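Local coordinates for putatuve endo-xylanase (Clostridium stercorarium, PDB 1O8P), which probably binds xylan and cellulose chains as the family 6 carbohydrate-binding module of a putative endo-xylanase, at residues A[77-91]-A[132-146]. Residues are numbered along the deposited sequence; the frame is centred on the assembly and turned at random.
Sequences VTARVATQNATTIQV and VLVFSGPVNVDWFVF. With CA (calcium ion), chain B.
Two antiparallel ladders, one in each sheet of a beta-sandwich, join 77-91 to 132-146: strand 77-82 pairs with strand 140-146 and strand 87-91 with strand 132-135, so each segment crosses between sheets through its loop. In the first ladder D142 and W143 form a classic beta bulge opposite R80: D142 N bonds to R80 O and R80 N to W143 O, and D142 turns toward the other strand, on the side where R80 reaches it. Between the sheets, V77 CG2 sits over the F146 ring, 4.1 Å from its centroid, while V91 CG1 from the other sheet meets that ring's edge. I89 CG2 lies 3.8 Å from F135 CE1, and I89 CD1 lies 4.3 Å from V141 CG2 of the other sheet. On the outer side, R80 CB lies over the six-membered ring of W143. The extended R80 chain, CG anti to the backbone N (chi1 -171°), brings NH1 to the anti side of D142 OD2 in a 2.6 Å salt bridge (N-H...O 134°), guanidinium and carboxylate planes 69° apart. D142 gives OD1 and its backbone O to calcium, beside Q30, E32 and S52. T83 OG1 donates to P138 O (2.7 Å); where strand 87-91 begins, S136 OG hydrogen-bonds T88 OG1 at 2.8 Å and, more loosely, T87 OG1. Paired sheets, with calcium held between D142 and residues of other parts of the chain, characterise the family 6 beta-sandwich.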
ATOM      1  N   VAL A  77      -5.044  -5.392  -6.716  1.00 17.28           N
ATOM      2  CA  VAL A  77      -3.890  -4.932  -5.934  1.00 16.10           C
ATOM      3  C   VAL A  77      -3.474  -6.059  -5.013  1.00 17.36           C
ATOM      4  O   VAL A  77      -4.336  -6.827  -4.562  1.00 16.24           O
ATOM      5  CB  VAL A  77      -4.165  -3.666  -5.101  1.00 16.04           C
ATOM      6  CG1 VAL A  77      -5.340  -3.858  -4.075  1.00 14.24           C
ATOM      7  CG2 VAL A  77      -2.881  -3.192  -4.388  1.00 14.55           C
ATOM      8  N   THR A  78      -2.157  -6.153  -4.787  1.00 17.22           N
ATOM      9  CA  THR A  78      -1.533  -7.100  -3.885  1.00 18.67           C
ATOM     10  C   THR A  78      -0.573  -6.369  -2.961  1.00 18.68           C
ATOM     11  O   THR A  78       0.250  -5.599  -3.426  1.00 18.98           O
ATOM     12  CB  THR A  78      -0.755  -8.175  -4.685  1.00 18.55           C
ATOM     13  OG1 THR A  78      -1.677  -8.911  -5.493  1.00 19.50           O
ATOM     14  CG2 THR A  78      -0.150  -9.239  -3.753  1.00 19.48           C
ATOM     15  N   ALA A  79      -0.657  -6.612  -1.653  1.00 19.14           N
ATOM     16  CA  ALA A  79       0.331  -6.050  -0.708  1.00 18.43           C
ATOM     17  C   ALA A  79       1.044  -7.173   0.072  1.00 19.01           C
ATOM     18  O   ALA A  79       0.429  -8.210   0.371  1.00 17.87           O
ATOM     19  CB  ALA A  79      -0.355  -5.020   0.243  1.00 17.83           C
ATOM     20  N   ARG A  80       2.331  -6.988   0.370  1.00 19.02           N
ATOM     21  CA  ARG A  80       3.087  -7.943   1.194  1.00 19.68           C
ATOM     22  C   ARG A  80       3.073  -7.338   2.563  1.00 19.58           C
ATOM     23  O   ARG A  80       3.627  -6.239   2.760  1.00 19.04           O
ATOM     24  CB  ARG A  80       4.535  -8.110   0.721  1.00 19.71           C
ATOM     25  CG  ARG A  80       5.262  -9.259   1.422  1.00 21.55           C
ATOM     26  CD  ARG A  80       6.644  -9.621   0.862  1.00 27.06           C
ATOM     27  NE  ARG A  80       7.349 -10.680   1.616  1.00 31.82           N
ATOM     28  CZ  ARG A  80       8.363 -10.485   2.528  1.00 36.66           C
ATOM     29  NH1 ARG A  80       8.782  -9.265   2.880  1.00 30.55           N
ATOM     30  NH2 ARG A  80       8.948 -11.539   3.129  1.00 39.03           N
ATOM     31  N   VAL A  81       2.389  -8.009   3.490  1.00 19.32           N
ATOM     32  CA  VAL A  81       2.016  -7.382   4.773  1.00 18.57           C
ATOM     33  C   VAL A  81       2.240  -8.350   5.951  1.00 19.05           C
ATOM     34  O   VAL A  81       2.233  -9.566   5.778  1.00 19.39           O
ATOM     35  CB  VAL A  81       0.538  -6.892   4.771  1.00 18.99           C
ATOM     36  CG1 VAL A  81       0.324  -5.707   3.802  1.00 15.31           C
ATOM     37  CG2 VAL A  81      -0.373  -8.024   4.390  1.00 17.17           C
ATOM     38  N   ALA A  82       2.488  -7.810   7.136  1.00 19.20           N
ATOM     39  CA  ALA A  82       2.519  -8.627   8.365  1.00 19.58           C
ATOM     40  C   ALA A  82       1.687  -7.924   9.398  1.00 19.76           C
ATOM     41  O   ALA A  82       1.762  -6.692   9.509  1.00 19.53           O
ATOM     42  CB  ALA A  82       3.943  -8.754   8.892  1.00 17.88           C
ATOM     43  N   THR A  83       0.920  -8.692  10.179  1.00 20.25           N
ATOM     44  CA  THR A  83       0.220  -8.125  11.324  1.00 20.95           C
ATOM     45  C   THR A  83      -0.154  -9.189  12.347  1.00 22.50           C
ATOM     46  O   THR A  83      -0.120 -10.393  12.056  1.00 22.34           O
ATOM     47  CB  THR A  83      -1.020  -7.281  10.875  1.00 20.87           C
ATOM     48  OG1 THR A  83      -1.582  -6.602  12.009  1.00 21.64           O
ATOM     49  CG2 THR A  83      -2.160  -8.154  10.313  1.00 19.10           C
ATOM     50  N   GLN A  84      -0.487  -8.747  13.552  1.00 23.73           N
ATOM     51  CA  GLN A  84      -0.996  -9.650  14.583  1.00 24.51           C
ATOM     52  C   GLN A  84      -2.529  -9.634  14.752  1.00 25.15           C
ATOM     53  O   GLN A  84      -3.067 -10.476  15.432  1.00 25.29           O
ATOM     54  CB  GLN A  84      -0.369  -9.287  15.917  1.00 24.46           C
ATOM     55  CG  GLN A  84       1.033  -9.754  16.045  1.00 25.58           C
ATOM     56  CD  GLN A  84       1.539  -9.534  17.436  1.00 29.65           C
ATOM     57  OE1 GLN A  84       0.755  -9.590  18.392  1.00 35.98           O
ATOM     58  NE2 GLN A  84       2.823  -9.317  17.578  1.00 23.73           N
ATOM     59  N   ASN A  85      -3.213  -8.654  14.171  1.00 25.65           N
ATOM     60  CA  ASN A  85      -4.672  -8.547  14.258  1.00 25.90           C
ATOM     61  C   ASN A  85      -5.260  -8.098  12.914  1.00 25.87           C
ATOM     62  O   ASN A  85      -4.638  -7.308  12.204  1.00 23.94           O
ATOM     63  CB  ASN A  85      -5.085  -7.565  15.349  1.00 26.03           C
ATOM     64  CG  ASN A  85      -4.643  -8.024  16.750  1.00 30.81           C
ATOM     65  OD1 ASN A  85      -3.540  -7.711  17.195  1.00 32.80           O
ATOM     66  ND2 ASN A  85      -5.502  -8.780  17.436  1.00 31.56           N
ATOM     67  N   ALA A  86      -6.473  -8.600  12.613  1.00 25.12           N
ATOM     68  CA  ALA A  86      -7.196  -8.292  11.387  1.00 24.28           C
ATOM     69  C   ALA A  86      -7.374  -6.791  11.197  1.00 24.27           C
ATOM     70  O   ALA A  86      -7.778  -6.069  12.112  1.00 24.48           O
ATOM     71  CB  ALA A  86      -8.555  -8.991  11.358  1.00 23.90           C
ATOM     72  N   THR A  87      -7.101  -6.334   9.984  1.00 22.82           N
ATOM     73  CA  THR A  87      -7.141  -4.918   9.700  1.00 20.88           C
ATOM     74  C   THR A  87      -7.353  -4.726   8.210  1.00 20.52           C
ATOM     75  O   THR A  87      -7.451  -5.704   7.453  1.00 21.63           O
ATOM     76  CB  THR A  87      -5.867  -4.228  10.281  1.00 21.27           C
ATOM     77  OG1 THR A  87      -6.002  -2.822  10.137  1.00 21.96           O
ATOM     78  CG2 THR A  87      -4.619  -4.569   9.492  1.00 18.39           C
ATOM     79  N   THR A  88      -7.494  -3.479   7.779  1.00 20.17           N
ATOM     80  CA  THR A  88      -7.781  -3.200   6.381  1.00 18.59           C
ATOM     81  C   THR A  88      -6.844  -2.095   5.926  1.00 18.47           C
ATOM     82  O   THR A  88      -6.407  -1.219   6.732  1.00 17.64           O
ATOM     83  CB  THR A  88      -9.229  -2.711   6.183  1.00 19.03           C
ATOM     84  OG1 THR A  88      -9.423  -1.501   6.949  1.00 21.48           O
ATOM     85  CG2 THR A  88     -10.287  -3.689   6.697  1.00 16.95           C
ATOM     86  N   ILE A  89      -6.566  -2.122   4.629  1.00 16.92           N
ATOM     87  CA  ILE A  89      -5.869  -1.035   3.959  1.00 16.32           C
ATOM     88  C   ILE A  89      -6.774  -0.569   2.843  1.00 16.35           C
ATOM     89  O   ILE A  89      -7.108  -1.321   1.949  1.00 16.66           O
ATOM     90  CB  ILE A  89      -4.508  -1.535   3.389  1.00 16.27           C
ATOM     91  CG1 ILE A  89      -3.700  -2.275   4.467  1.00 17.49           C
ATOM     92  CG2 ILE A  89      -3.741  -0.379   2.665  1.00 14.37           C
ATOM     93  CD1 ILE A  89      -2.455  -3.038   3.988  1.00 18.69           C
ATOM     94  N   GLN A  90      -7.198   0.679   2.907  1.00 17.07           N
ATOM     95  CA  GLN A  90      -7.940   1.266   1.830  1.00 17.10           C
ATOM     96  C   GLN A  90      -6.968   1.775   0.785  1.00 17.77           C
ATOM     97  O   GLN A  90      -5.900   2.292   1.117  1.00 17.88           O
ATOM     98  CB  GLN A  90      -8.791   2.416   2.356  1.00 17.46           C
ATOM     99  CG  GLN A  90     -10.036   1.911   3.094  1.00 18.02           C
ATOM    100  CD  GLN A  90     -10.930   3.043   3.558  1.00 20.94           C
ATOM    101  OE1 GLN A  90     -10.490   4.183   3.643  1.00 24.49           O
ATOM    102  NE2 GLN A  90     -12.185   2.735   3.838  1.00 19.34           N
ATOM    103  N   VAL A  91      -7.367   1.628  -0.473  1.00 18.47           N
ATOM    104  CA  VAL A  91      -6.615   2.106  -1.624  1.00 18.45           C
ATOM    105  C   VAL A  91      -7.457   3.199  -2.289  1.00 18.77           C
ATOM    106  O   VAL A  91      -8.539   2.924  -2.798  1.00 18.86           O
ATOM    107  CB  VAL A  91      -6.236   0.951  -2.622  1.00 18.09           C
ATOM    108  CG1 VAL A  91      -5.325   1.503  -3.719  1.00 17.82           C
ATOM    109  CG2 VAL A  91      -5.541  -0.212  -1.887  1.00 16.44           C
ATOM    110  N   VAL A 132      -3.181   6.606  -2.437  1.00 17.89           N
ATOM    111  CA  VAL A 132      -3.152   6.704  -0.985  1.00 17.87           C
ATOM    112  C   VAL A 132      -3.568   5.388  -0.326  1.00 17.99           C
ATOM    113  O   VAL A 132      -4.600   4.837  -0.656  1.00 17.97           O
ATOM    114  CB  VAL A 132      -4.072   7.888  -0.515  1.00 18.35           C
ATOM    115  CG1 VAL A 132      -3.964   8.104   0.991  1.00 15.24           C
ATOM    116  CG2 VAL A 132      -3.691   9.158  -1.316  1.00 17.66           C
ATOM    117  N   LEU A 133      -2.745   4.892   0.604  1.00 18.49           N
ATOM    118  CA  LEU A 133      -3.110   3.754   1.478  1.00 17.51           C
ATOM    119  C   LEU A 133      -3.559   4.309   2.850  1.00 18.23           C
ATOM    120  O   LEU A 133      -2.825   5.062   3.472  1.00 18.25           O
ATOM    121  CB  LEU A 133      -1.901   2.814   1.657  1.00 16.57           C
ATOM    122  CG  LEU A 133      -1.246   2.319   0.357  1.00 15.36           C
ATOM    123  CD1 LEU A 133      -0.039   1.408   0.707  1.00 15.54           C
ATOM    124  CD2 LEU A 133      -2.297   1.560  -0.523  1.00 10.79           C
ATOM    125  N   VAL A 134      -4.770   3.963   3.279  1.00 17.67           N
ATOM    126  CA  VAL A 134      -5.317   4.425   4.525  1.00 17.12           C
ATOM    127  C   VAL A 134      -5.496   3.196   5.393  1.00 17.63           C
ATOM    128  O   VAL A 134      -6.107   2.218   4.976  1.00 17.73           O
ATOM    129  CB  VAL A 134      -6.656   5.233   4.334  1.00 17.70           C
ATOM    130  CG1 VAL A 134      -7.165   5.782   5.685  1.00 14.79           C
ATOM    131  CG2 VAL A 134      -6.476   6.367   3.280  1.00 16.44           C
ATOM    132  N   PHE A 135      -4.932   3.260   6.598  1.00 17.61           N
ATOM    133  CA  PHE A 135      -4.840   2.129   7.508  1.00 18.60           C
ATOM    134  C   PHE A 135      -5.832   2.222   8.691  1.00 18.58           C
ATOM    135  O   PHE A 135      -6.025   3.306   9.237  1.00 17.60           O
ATOM    136  CB  PHE A 135      -3.421   2.079   8.052  1.00 18.96           C
ATOM    137  CG  PHE A 135      -2.375   1.923   6.988  1.00 18.89           C
ATOM    138  CD1 PHE A 135      -2.165   0.696   6.379  1.00 21.88           C
ATOM    139  CD2 PHE A 135      -1.614   3.000   6.601  1.00 19.06           C
ATOM    140  CE1 PHE A 135      -1.192   0.538   5.392  1.00 21.35           C
ATOM    141  CE2 PHE A 135      -0.643   2.877   5.611  1.00 18.97           C
ATOM    142  CZ  PHE A 135      -0.434   1.641   5.012  1.00 20.64           C
ATOM    143  N   SER A 136      -6.439   1.090   9.070  1.00 19.24           N
ATOM    144  CA  SER A 136      -7.458   1.056  10.138  1.00 20.49           C
ATOM    145  C   SER A 136      -6.914   0.436  11.426  1.00 20.85           C
ATOM    146  O   SER A 136      -7.598   0.294  12.447  1.00 21.52           O
ATOM    147  CB  SER A 136      -8.752   0.371   9.659  1.00 20.58           C
ATOM    148  OG  SER A 136      -8.568  -1.018   9.538  1.00 20.21           O
ATOM    149  N   GLY A 137      -5.644   0.124  11.402  1.00 20.56           N
ATOM    150  CA  GLY A 137      -5.036  -0.536  12.527  1.00 20.59           C
ATOM    151  C   GLY A 137      -3.599  -0.890  12.193  1.00 20.69           C
ATOM    152  O   GLY A 137      -3.135  -0.671  11.074  1.00 20.49           O
ATOM    153  N   PRO A 138      -2.883  -1.384  13.197  1.00 21.19           N
ATOM    154  CA  PRO A 138      -1.472  -1.807  13.047  1.00 20.72           C
ATOM    155  C   PRO A 138      -1.254  -2.872  11.935  1.00 20.30           C
ATOM    156  O   PRO A 138      -1.965  -3.895  11.879  1.00 20.68           O
ATOM    157  CB  PRO A 138      -1.120  -2.373  14.440  1.00 21.18           C
ATOM    158  CG  PRO A 138      -2.201  -1.809  15.401  1.00 21.67           C
ATOM    159  CD  PRO A 138      -3.393  -1.512  14.574  1.00 20.58           C
ATOM    160  N   VAL A 139      -0.299  -2.606  11.051  1.00 19.03           N
ATOM    161  CA  VAL A 139       0.082  -3.514   9.973  1.00 18.26           C
ATOM    162  C   VAL A 139       1.486  -3.071   9.489  1.00 18.27           C
ATOM    163  O   VAL A 139       1.829  -1.900   9.554  1.00 18.06           O
ATOM    164  CB  VAL A 139      -0.969  -3.511   8.786  1.00 19.23           C
ATOM    165  CG1 VAL A 139      -1.061  -2.101   8.108  1.00 15.83           C
ATOM    166  CG2 VAL A 139      -0.708  -4.678   7.728  1.00 17.19           C
ATOM    167  N   ASN A 140       2.308  -4.020   9.074  1.00 17.82           N
ATOM    168  CA  ASN A 140       3.552  -3.683   8.366  1.00 18.01           C
ATOM    169  C   ASN A 140       3.396  -3.952   6.876  1.00 17.61           C
ATOM    170  O   ASN A 140       2.808  -4.944   6.487  1.00 16.32           O
ATOM    171  CB  ASN A 140       4.728  -4.475   8.907  1.00 17.49           C
ATOM    172  CG  ASN A 140       5.156  -4.033  10.309  1.00 19.82           C
ATOM    173  OD1 ASN A 140       6.114  -4.554  10.831  1.00 23.80           O
ATOM    174  ND2 ASN A 140       4.468  -3.066  10.905  1.00 19.11           N
ATOM    175  N   VAL A 141       3.921  -3.043   6.047  1.00 17.46           N
ATOM    176  CA  VAL A 141       3.784  -3.144   4.613  1.00 16.66           C
ATOM    177  C   VAL A 141       5.170  -3.059   3.986  1.00 17.59           C
ATOM    178  O   VAL A 141       5.871  -2.062   4.154  1.00 17.32           O
ATOM    179  CB  VAL A 141       2.870  -2.066   4.018  1.00 16.57           C
ATOM    180  CG1 VAL A 141       2.499  -2.438   2.541  1.00 15.14           C
ATOM    181  CG2 VAL A 141       1.589  -1.843   4.894  1.00 15.48           C
ATOM    182  N   ASP A 142       5.556  -4.134   3.297  1.00 17.04           N
ATOM    183  CA  ASP A 142       6.843  -4.214   2.613  1.00 17.95           C
ATOM    184  C   ASP A 142       6.658  -3.495   1.269  1.00 18.15           C
ATOM    185  O   ASP A 142       7.336  -2.523   0.995  1.00 17.74           O
ATOM    186  CB  ASP A 142       7.226  -5.690   2.431  1.00 17.26           C
ATOM    187  CG  ASP A 142       8.551  -5.880   1.788  1.00 17.28           C
ATOM    188  OD1 ASP A 142       9.237  -4.891   1.389  1.00 14.61           O
ATOM    189  OD2 ASP A 142       8.988  -7.025   1.617  1.00 18.91           O
ATOM    190  N   TRP A 143       5.701  -3.961   0.461  1.00 18.59           N
ATOM    191  CA  TRP A 143       5.435  -3.366  -0.843  1.00 18.43           C
ATOM    192  C   TRP A 143       4.028  -3.667  -1.251  1.00 17.96           C
ATOM    193  O   TRP A 143       3.343  -4.480  -0.603  1.00 17.26           O
ATOM    194  CB  TRP A 143       6.422  -3.851  -1.936  1.00 18.09           C
ATOM    195  CG  TRP A 143       6.644  -5.330  -2.026  1.00 18.60           C
ATOM    196  CD1 TRP A 143       7.784  -6.017  -1.638  1.00 19.81           C
ATOM    197  CD2 TRP A 143       5.754  -6.325  -2.582  1.00 17.36           C
ATOM    198  NE1 TRP A 143       7.647  -7.361  -1.910  1.00 17.68           N
ATOM    199  CE2 TRP A 143       6.417  -7.585  -2.481  1.00 20.35           C
ATOM    200  CE3 TRP A 143       4.476  -6.282  -3.167  1.00 18.42           C
ATOM    201  CZ2 TRP A 143       5.821  -8.799  -2.922  1.00 20.29           C
ATOM    202  CZ3 TRP A 143       3.867  -7.477  -3.588  1.00 20.68           C
ATOM    203  CH2 TRP A 143       4.546  -8.723  -3.479  1.00 20.28           C
ATOM    204  N   PHE A 144       3.606  -3.004  -2.334  1.00 17.43           N
ATOM    205  CA  PHE A 144       2.316  -3.264  -2.973  1.00 17.23           C
ATOM    206  C   PHE A 144       2.443  -3.126  -4.479  1.00 17.59           C
ATOM    207  O   PHE A 144       3.376  -2.494  -4.992  1.00 17.74           O
ATOM    208  CB  PHE A 144       1.158  -2.415  -2.366  1.00 17.39           C
ATOM    209  CG  PHE A 144       1.213  -0.938  -2.675  1.00 17.21           C
ATOM    210  CD1 PHE A 144       2.117  -0.094  -2.001  1.00 16.50           C
ATOM    211  CD2 PHE A 144       0.333  -0.371  -3.584  1.00 17.95           C
ATOM    212  CE1 PHE A 144       2.185   1.285  -2.265  1.00 16.34           C
ATOM    213  CE2 PHE A 144       0.392   1.032  -3.838  1.00 17.58           C
ATOM    214  CZ  PHE A 144       1.315   1.843  -3.178  1.00 15.93           C
ATOM    215  N   VAL A 145       1.533  -3.747  -5.197  1.00 17.26           N
ATOM    216  CA  VAL A 145       1.637  -3.785  -6.645  1.00 17.96           C
ATOM    217  C   VAL A 145       0.254  -4.043  -7.223  1.00 18.13           C
ATOM    218  O   VAL A 145      -0.614  -4.585  -6.547  1.00 18.16           O
ATOM    219  CB  VAL A 145       2.735  -4.840  -7.155  1.00 17.65           C
ATOM    220  CG1 VAL A 145       2.294  -6.314  -6.935  1.00 17.37           C
ATOM    221  CG2 VAL A 145       3.060  -4.604  -8.634  1.00 16.82           C
ATOM    222  N   PHE A 146       0.056  -3.631  -8.475  1.00 19.02           N
ATOM    223  CA  PHE A 146      -1.237  -3.765  -9.166  1.00 19.21           C
ATOM    224  C   PHE A 146      -1.123  -4.751 -10.340  1.00 20.21           C
ATOM    225  O   PHE A 146      -0.012  -5.024 -10.813  1.00 19.77           O
ATOM    226  CB  PHE A 146      -1.750  -2.381  -9.629  1.00 18.80           C
ATOM    227  CG  PHE A 146      -2.012  -1.413  -8.493  1.00 18.40           C
ATOM    228  CD1 PHE A 146      -3.265  -1.376  -7.863  1.00 17.95           C
ATOM    229  CD2 PHE A 146      -0.989  -0.565  -8.015  1.00 18.10           C
ATOM    230  CE1 PHE A 146      -3.510  -0.480  -6.799  1.00 20.09           C
ATOM    231  CE2 PHE A 146      -1.221   0.323  -6.947  1.00 16.55           C
ATOM    232  CZ  PHE A 146      -2.474   0.374  -6.337  1.00 17.45           C
TER
HETATM  233 CA    CA B1149       9.845  -2.595   1.121  1.00 28.93          CA
HETATM  234  O   HOH W   1      -1.891  -7.451  -7.964  1.00 32.64           O
HETATM  235  O   HOH W   2      -3.749  -5.116  13.404  1.00 20.60           O
HETATM  236  O   HOH W   3      -8.135  -3.117  12.499  1.00 28.73           O
HETATM  237  O   HOH W   4      -4.106  -1.064   8.454  1.00 35.99           O
HETATM  238  O   HOH W   5      -8.411   1.511   6.130  1.00 22.47           O
HETATM  239  O   HOH W   6      12.246  -2.941   0.735  1.00 23.47           O